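Local coordinates for signal recognition 54 kDa protein (Pyrococcus furiosus, PDB 3DM5) that belongs to the SRP54 family of signal recognition particle proteins and joins an N-terminal helical bundle to a P-loop domain and a C-terminal helical domain, at residues 1-4 with 5-8; 50-53 with 54-58; 194-197 with 198-202. One frame throughout, in Å; residues are numbered along the deposited sequence.

Contact 1 (1-4 with 5-8)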
# COMPACT_ATOMS: atom_id res chain seq x y z
N MET A 1 6.76 6.55 11.86
CA MET A 1 7.42 6.20 13.11
C MET A 1 6.46 6.20 14.29
O MET A 1 5.64 7.11 14.43
CB MET A 1 8.57 7.17 13.41
CG MET A 1 9.89 6.78 12.79
SD MET A 1 9.84 6.43 11.03
CE MET A 1 11.57 6.16 10.71
N VAL A 2 6.60 5.18 15.13
CA VAL A 2 5.86 4.98 16.39
C VAL A 2 4.37 4.74 16.21
O VAL A 2 3.56 5.66 16.23
CB VAL A 2 6.18 6.05 17.49
CG1 VAL A 2 5.66 7.42 17.11
CG2 VAL A 2 5.61 5.61 18.82
N LEU A 3 4.03 3.47 16.04
CA LEU A 3 2.65 3.00 15.89
C LEU A 3 2.00 3.55 14.63
O LEU A 3 1.23 2.85 13.97
CB LEU A 3 1.84 3.30 17.15
CG LEU A 3 1.94 2.21 18.21
CD1 LEU A 3 3.37 1.74 18.41
CD2 LEU A 3 1.35 2.70 19.52
N ASP A 4 2.32 4.81 14.33
CA ASP A 4 2.28 5.37 12.97
C ASP A 4 0.97 5.15 12.21
O ASP A 4 0.05 5.98 12.27
CB ASP A 4 3.46 4.83 12.15
CG ASP A 4 3.60 3.30 12.23
OD1 ASP A 4 2.87 2.58 11.50
OD2 ASP A 4 4.44 2.82 13.01
N ASN A 5 0.90 4.05 11.46
CA ASN A 5 -0.33 3.66 10.80
C ASN A 5 -1.50 3.52 11.78
O ASN A 5 -2.62 3.91 11.46
CB ASN A 5 -0.11 2.34 10.05
CG ASN A 5 0.75 2.50 8.82
OD1 ASN A 5 0.85 3.60 8.23
ND2 ASN A 5 1.38 1.40 8.39
N LEU A 6 -1.24 2.96 12.96
CA LEU A 6 -2.29 2.75 13.95
C LEU A 6 -2.86 4.10 14.39
O LEU A 6 -4.07 4.28 14.51
CB LEU A 6 -1.78 1.93 15.14
CG LEU A 6 -2.78 1.60 16.26
CD1 LEU A 6 -3.97 0.82 15.77
CD2 LEU A 6 -2.10 0.84 17.40
N GLY A 7 -1.97 5.06 14.59
CA GLY A 7 -2.38 6.42 14.89
C GLY A 7 -3.36 6.98 13.89
O GLY A 7 -4.48 7.36 14.25
N LYS A 8 -2.96 7.03 12.62
CA LYS A 8 -3.83 7.54 11.57
C LYS A 8 -5.16 6.82 11.56
O LYS A 8 -6.19 7.45 11.44
CB LYS A 8 -3.19 7.39 10.19
CG LYS A 8 -2.15 8.42 9.82
CD LYS A 8 -1.52 8.06 8.48
CE LYS A 8 -2.53 7.28 7.62
NZ LYS A 8 -2.21 7.30 6.16
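Leu3 and Asp4 meet Leu6 and Lys8 at the start of helix 5-19, the first helix of the helical bundle. A short N-terminal tail leads into the helix here. Asp4 holds the N-cap position, but its side chain makes no capping bond. Two backbone bonds mark the entry. Leu6 N donates to Leu3 O at 2.7 Å, with an N-H...O angle of 154°. Lys8 N donates to Asp4 O over 3.2 Å. This second bond is longer but straighter, at 169°, and it opens the regular helical pattern. The CG of Asp4 lies between the backbone N and the carbonyl carbon (chi1 50°), which turns OD1 toward the amide of the next residue. Asp4 OD1 is modelled 2.5 Å from Asn5 N, a very short hydrogen bond whose details are doubtful at this resolution. Asn5 runs past the carboxylate at a slant, and its amide plane stands nearly upright to the carboxylate plane. The leucines take the apolar side. Their branches meet where Leu3 CG comes 4.3 Å from Leu6 CD2. Beyond this pair, Leu3 packs on Phe289 and Leu293 of helix 286-293. Leu6 packs on Ala38 and Leu39 of helix 25-41. Leu3 thus holds the tail against helix 286-293, and Leu6 holds the first turn of helix 5-19 against helix 25-41. The chemistry is thus split. Carbonyls of Leu3 and Asp4 take up early amides of the helix, the leucines are buried, and the Asp4 carboxylate stays by the helix start, where the helix dipole would probably favour its negative charge.

Contact 2 (50-53 with 54-58); sequences LQLT and REIQR
Arg54 lies one turn after Leu50 on helix 46-62, and its side chain runs back beside that leucine. The CB of Arg54 lies 3.3 Å from Leu50 O, the carbonyl that also accepts the bond from Arg54 N. Arg54 CG comes as near to the same oxygen, at 3.2 Å. CG is placed beside the backbone N (chi1 -80°), and the chain is extended from there to NE. Arg54 CD begins to leave the carbonyl, at 3.7 Å from Leu50 O. The contact then passes to the leucine methyl. Arg54 NE lies 3.5 Å from Leu50 CD2, and Arg54 NH2 is 3.7 Å from that methyl. The two side chains lie alongside and point the same way, with the methyl slanted to the guanidinium group. The tip approaches Arg47 of the second subunit, a like charge, while Leu50 packs on Leu50 of that subunit. On another side of the helix, Leu52 CG meets Ile56 CD1 at 4.3 Å. Thr53 OG1 hydrogen-bonds chiefly to Val49 O, and also to Gln36 OE1 of helix 25-41. Helix 46-62 thus packs through Thr53 and Gln57 on helix 25-41, through Ile56 and Glu55 on helix 71-86, and through Leu52 on both.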
# COMPACT_ATOMS: atom_id res chain seq x y z
N LEU A 50 -11.44 -7.73 21.41
CA LEU A 50 -12.85 -8.01 21.63
C LEU A 50 -13.33 -7.35 22.91
O LEU A 50 -14.37 -6.68 22.93
CB LEU A 50 -13.10 -9.50 21.74
CG LEU A 50 -13.71 -10.13 20.50
CD1 LEU A 50 -14.04 -11.56 20.81
CD2 LEU A 50 -14.96 -9.35 20.12
N GLN A 51 -12.57 -7.55 23.97
CA GLN A 51 -12.96 -7.09 25.29
C GLN A 51 -13.04 -5.57 25.32
O GLN A 51 -13.99 -4.99 25.84
CB GLN A 51 -11.97 -7.65 26.32
CG GLN A 51 -11.74 -6.81 27.56
CD GLN A 51 -10.42 -7.17 28.24
OE1 GLN A 51 -10.21 -8.33 28.64
NE2 GLN A 51 -9.52 -6.19 28.36
N LEU A 52 -12.05 -4.93 24.73
CA LEU A 52 -12.04 -3.49 24.65
C LEU A 52 -13.17 -2.93 23.80
O LEU A 52 -13.81 -1.96 24.18
CB LEU A 52 -10.70 -3.00 24.10
CG LEU A 52 -10.59 -1.50 23.87
CD1 LEU A 52 -10.51 -0.80 25.20
CD2 LEU A 52 -9.39 -1.17 22.97
N THR A 53 -13.40 -3.51 22.63
CA THR A 53 -14.40 -2.93 21.74
C THR A 53 -15.83 -3.27 22.16
O THR A 53 -16.78 -2.61 21.73
CB THR A 53 -14.14 -3.23 20.25
OG1 THR A 53 -14.21 -4.65 20.00
CG2 THR A 53 -12.77 -2.67 19.84
N ARG A 54 -15.98 -4.26 23.04
CA ARG A 54 -17.28 -4.59 23.60
C ARG A 54 -17.62 -3.60 24.70
O ARG A 54 -18.78 -3.26 24.90
CB ARG A 54 -17.32 -6.02 24.13
CG ARG A 54 -17.53 -7.08 23.05
CD ARG A 54 -17.58 -8.47 23.65
NE ARG A 54 -17.44 -9.51 22.63
CZ ARG A 54 -18.44 -10.00 21.91
NH1 ARG A 54 -19.67 -9.54 22.08
NH2 ARG A 54 -18.22 -10.95 21.01
N GLU A 55 -16.60 -3.14 25.41
CA GLU A 55 -16.79 -2.13 26.43
C GLU A 55 -17.10 -0.78 25.78
O GLU A 55 -17.98 -0.03 26.24
CB GLU A 55 -15.54 -2.01 27.31
CG GLU A 55 -15.55 -0.82 28.25
CD GLU A 55 -16.60 -0.91 29.35
OE1 GLU A 55 -16.72 0.06 30.14
OE2 GLU A 55 -17.31 -1.94 29.42
N ILE A 56 -16.39 -0.47 24.71
CA ILE A 56 -16.62 0.77 23.98
C ILE A 56 -18.01 0.79 23.38
O ILE A 56 -18.72 1.78 23.50
CB ILE A 56 -15.58 1.03 22.88
CG1 ILE A 56 -14.18 1.18 23.48
CG2 ILE A 56 -15.94 2.28 22.07
CD1 ILE A 56 -13.13 1.61 22.47
N GLN A 57 -18.40 -0.31 22.75
CA GLN A 57 -19.73 -0.44 22.17
C GLN A 57 -20.81 -0.23 23.23
O GLN A 57 -21.76 0.54 23.01
CB GLN A 57 -19.92 -1.82 21.56
CG GLN A 57 -21.03 -1.90 20.52
CD GLN A 57 -21.07 -3.25 19.85
OE1 GLN A 57 -21.22 -4.28 20.51
NE2 GLN A 57 -20.92 -3.27 18.53
N ARG A 58 -20.64 -0.91 24.35
CA ARG A 58 -21.57 -0.88 25.47
C ARG A 58 -21.72 0.54 26.03
O ARG A 58 -22.82 1.08 26.05
CB ARG A 58 -21.11 -1.86 26.54
CG ARG A 58 -21.85 -1.80 27.87
CD ARG A 58 -21.06 -2.57 28.93
NE ARG A 58 -21.23 -2.01 30.27
CZ ARG A 58 -20.87 -0.78 30.63
NH1 ARG A 58 -20.35 0.06 29.74
NH2 ARG A 58 -21.06 -0.37 31.88

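Contact 3 (194-197 with 198-202); sequences HKED and KALIE. With SO4 (sulfate ion), chain G.
Asp197 turns its carboxylate over the first turn of helix 198-211, toward Ala199 and Leu200. It is the N-cap residue of this helix in the P-loop domain. Its CG sits between the backbone N and the carbonyl carbon (chi1 50°), which brings OD1 to the amide of Leu200. The capping bond runs from Leu200 N to Asp197 OD1 at 3.1 Å, nearly along the C-O axis of the acceptor. The methyl of Ala199 lies beside the same oxygen, with its CB 3.5 Å from Asp197 OD1. Leu200 points back to the loop, where Glu196 centres an inverse gamma turn. Leu200 CD1 reaches Lys195 O at 3.7 Å, and Leu200 CD2 meets Glu196 CG at 4.3 Å. Leu200 also packs on Ile108, and Glu196 on helix 228-237. Ile201 CG1 comes 3.4 Å from Asp197 O, and Ile201 N bonds weakly to that oxygen. Lys198 bends at chi3 (-51°), its chain lying along a sulfate ion, probably from the crystallisation liquor. The ion accepts from Lys198 N through O2 at 3.1 Å. Asp197 OD2 forms a salt bridge with Arg193. The capping bond and this salt bridge thus hold both carboxylate oxygens and fix the group's rotation.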
# COMPACT_ATOMS: atom_id res chain seq x y z
N HIS A 194 19.70 -15.93 24.52
CA HIS A 194 18.97 -16.04 23.26
C HIS A 194 17.47 -15.84 23.41
O HIS A 194 16.87 -15.05 22.70
CB HIS A 194 19.28 -17.34 22.53
CG HIS A 194 20.18 -17.15 21.34
ND1 HIS A 194 21.54 -17.08 21.44
CD2 HIS A 194 19.88 -17.00 20.03
CE1 HIS A 194 22.07 -16.91 20.24
NE2 HIS A 194 21.08 -16.86 19.36
N LYS A 195 16.87 -16.57 24.34
CA LYS A 195 15.47 -16.35 24.65
C LYS A 195 15.28 -16.06 26.12
O LYS A 195 16.24 -16.09 26.91
CB LYS A 195 14.61 -17.53 24.20
CG LYS A 195 15.40 -18.80 23.97
CD LYS A 195 14.53 -19.88 23.33
CE LYS A 195 14.33 -19.64 21.84
NZ LYS A 195 13.57 -20.77 21.22
N GLU A 196 14.05 -15.74 26.49
CA GLU A 196 13.74 -15.47 27.88
C GLU A 196 13.36 -16.79 28.54
O GLU A 196 12.20 -17.03 28.87
CB GLU A 196 12.62 -14.45 28.01
CG GLU A 196 12.24 -14.17 29.46
CD GLU A 196 11.25 -13.04 29.60
OE1 GLU A 196 11.16 -12.19 28.69
OE2 GLU A 196 10.56 -13.01 30.63
N ASP A 197 14.35 -17.64 28.73
CA ASP A 197 14.11 -18.97 29.28
C ASP A 197 14.31 -18.98 30.80
O ASP A 197 14.65 -17.96 31.39
CB ASP A 197 14.99 -20.00 28.59
CG ASP A 197 16.45 -19.59 28.54
OD1 ASP A 197 16.87 -18.75 29.36
OD2 ASP A 197 17.19 -20.10 27.67
N LYS A 198 14.11 -20.13 31.42
CA LYS A 198 14.29 -20.23 32.86
C LYS A 198 15.69 -19.77 33.29
O LYS A 198 15.84 -19.11 34.31
CB LYS A 198 13.98 -21.63 33.37
CG LYS A 198 12.52 -22.02 33.26
CD LYS A 198 12.26 -23.39 33.86
CE LYS A 198 13.22 -24.44 33.30
NZ LYS A 198 12.75 -25.83 33.55
N ALA A 199 16.71 -20.11 32.50
CA ALA A 199 18.06 -19.65 32.82
C ALA A 199 18.09 -18.16 33.04
O ALA A 199 18.62 -17.69 34.05
CB ALA A 199 19.05 -20.03 31.73
N LEU A 200 17.52 -17.41 32.10
CA LEU A 200 17.57 -15.95 32.16
C LEU A 200 16.87 -15.36 33.39
O LEU A 200 17.40 -14.44 34.01
CB LEU A 200 17.01 -15.33 30.86
CG LEU A 200 17.24 -13.83 30.67
CD1 LEU A 200 17.63 -13.55 29.24
CD2 LEU A 200 16.01 -13.02 31.05
N ILE A 201 15.70 -15.88 33.73
CA ILE A 201 14.96 -15.32 34.86
C ILE A 201 15.68 -15.69 36.14
O ILE A 201 15.77 -14.87 37.05
CB ILE A 201 13.48 -15.76 34.89
CG1 ILE A 201 13.35 -17.22 34.48
CG2 ILE A 201 12.62 -14.90 33.95
CD1 ILE A 201 12.04 -17.53 33.73
N GLU A 202 16.23 -16.90 36.19
CA GLU A 202 17.00 -17.36 37.35
C GLU A 202 18.25 -16.49 37.56
O GLU A 202 18.54 -16.05 38.67
CB GLU A 202 17.38 -18.84 37.20
CG GLU A 202 17.88 -19.50 38.47
CD GLU A 202 16.85 -19.48 39.61
OE1 GLU A 202 15.63 -19.49 39.34
OE2 GLU A 202 17.28 -19.45 40.79
S SO4 G . 12.73 -23.38 29.55
O1 SO4 G . 14.19 -23.40 29.59
O2 SO4 G . 12.22 -22.03 29.79
O3 SO4 G . 12.29 -23.84 28.23
O4 SO4 G . 12.19 -24.27 30.57

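In the fold
From the N terminus, contact 1 leads the tail into helix 5-19. Contact 2 follows in the third helix of the same bundle, within helix 46-62. Contact 3 comes much later, where the loop after strand 185-189 enters helix 198-211 of the P-loop domain. Each contact closes only a local turn. They run in series and neither nest nor cross. Contacts 1 and 3 both start a helix, while contact 2 lies inside one. The centres of contacts 1 and 2 are about 22 Å apart, and those of contacts 2 and 3 about 36 Å. Contact 1 sets the tail on helix 286-293 and the start of helix 5-19 on helix 25-41, contact 2 joins bundle helices, and contact 3 adjoins helix 228-237.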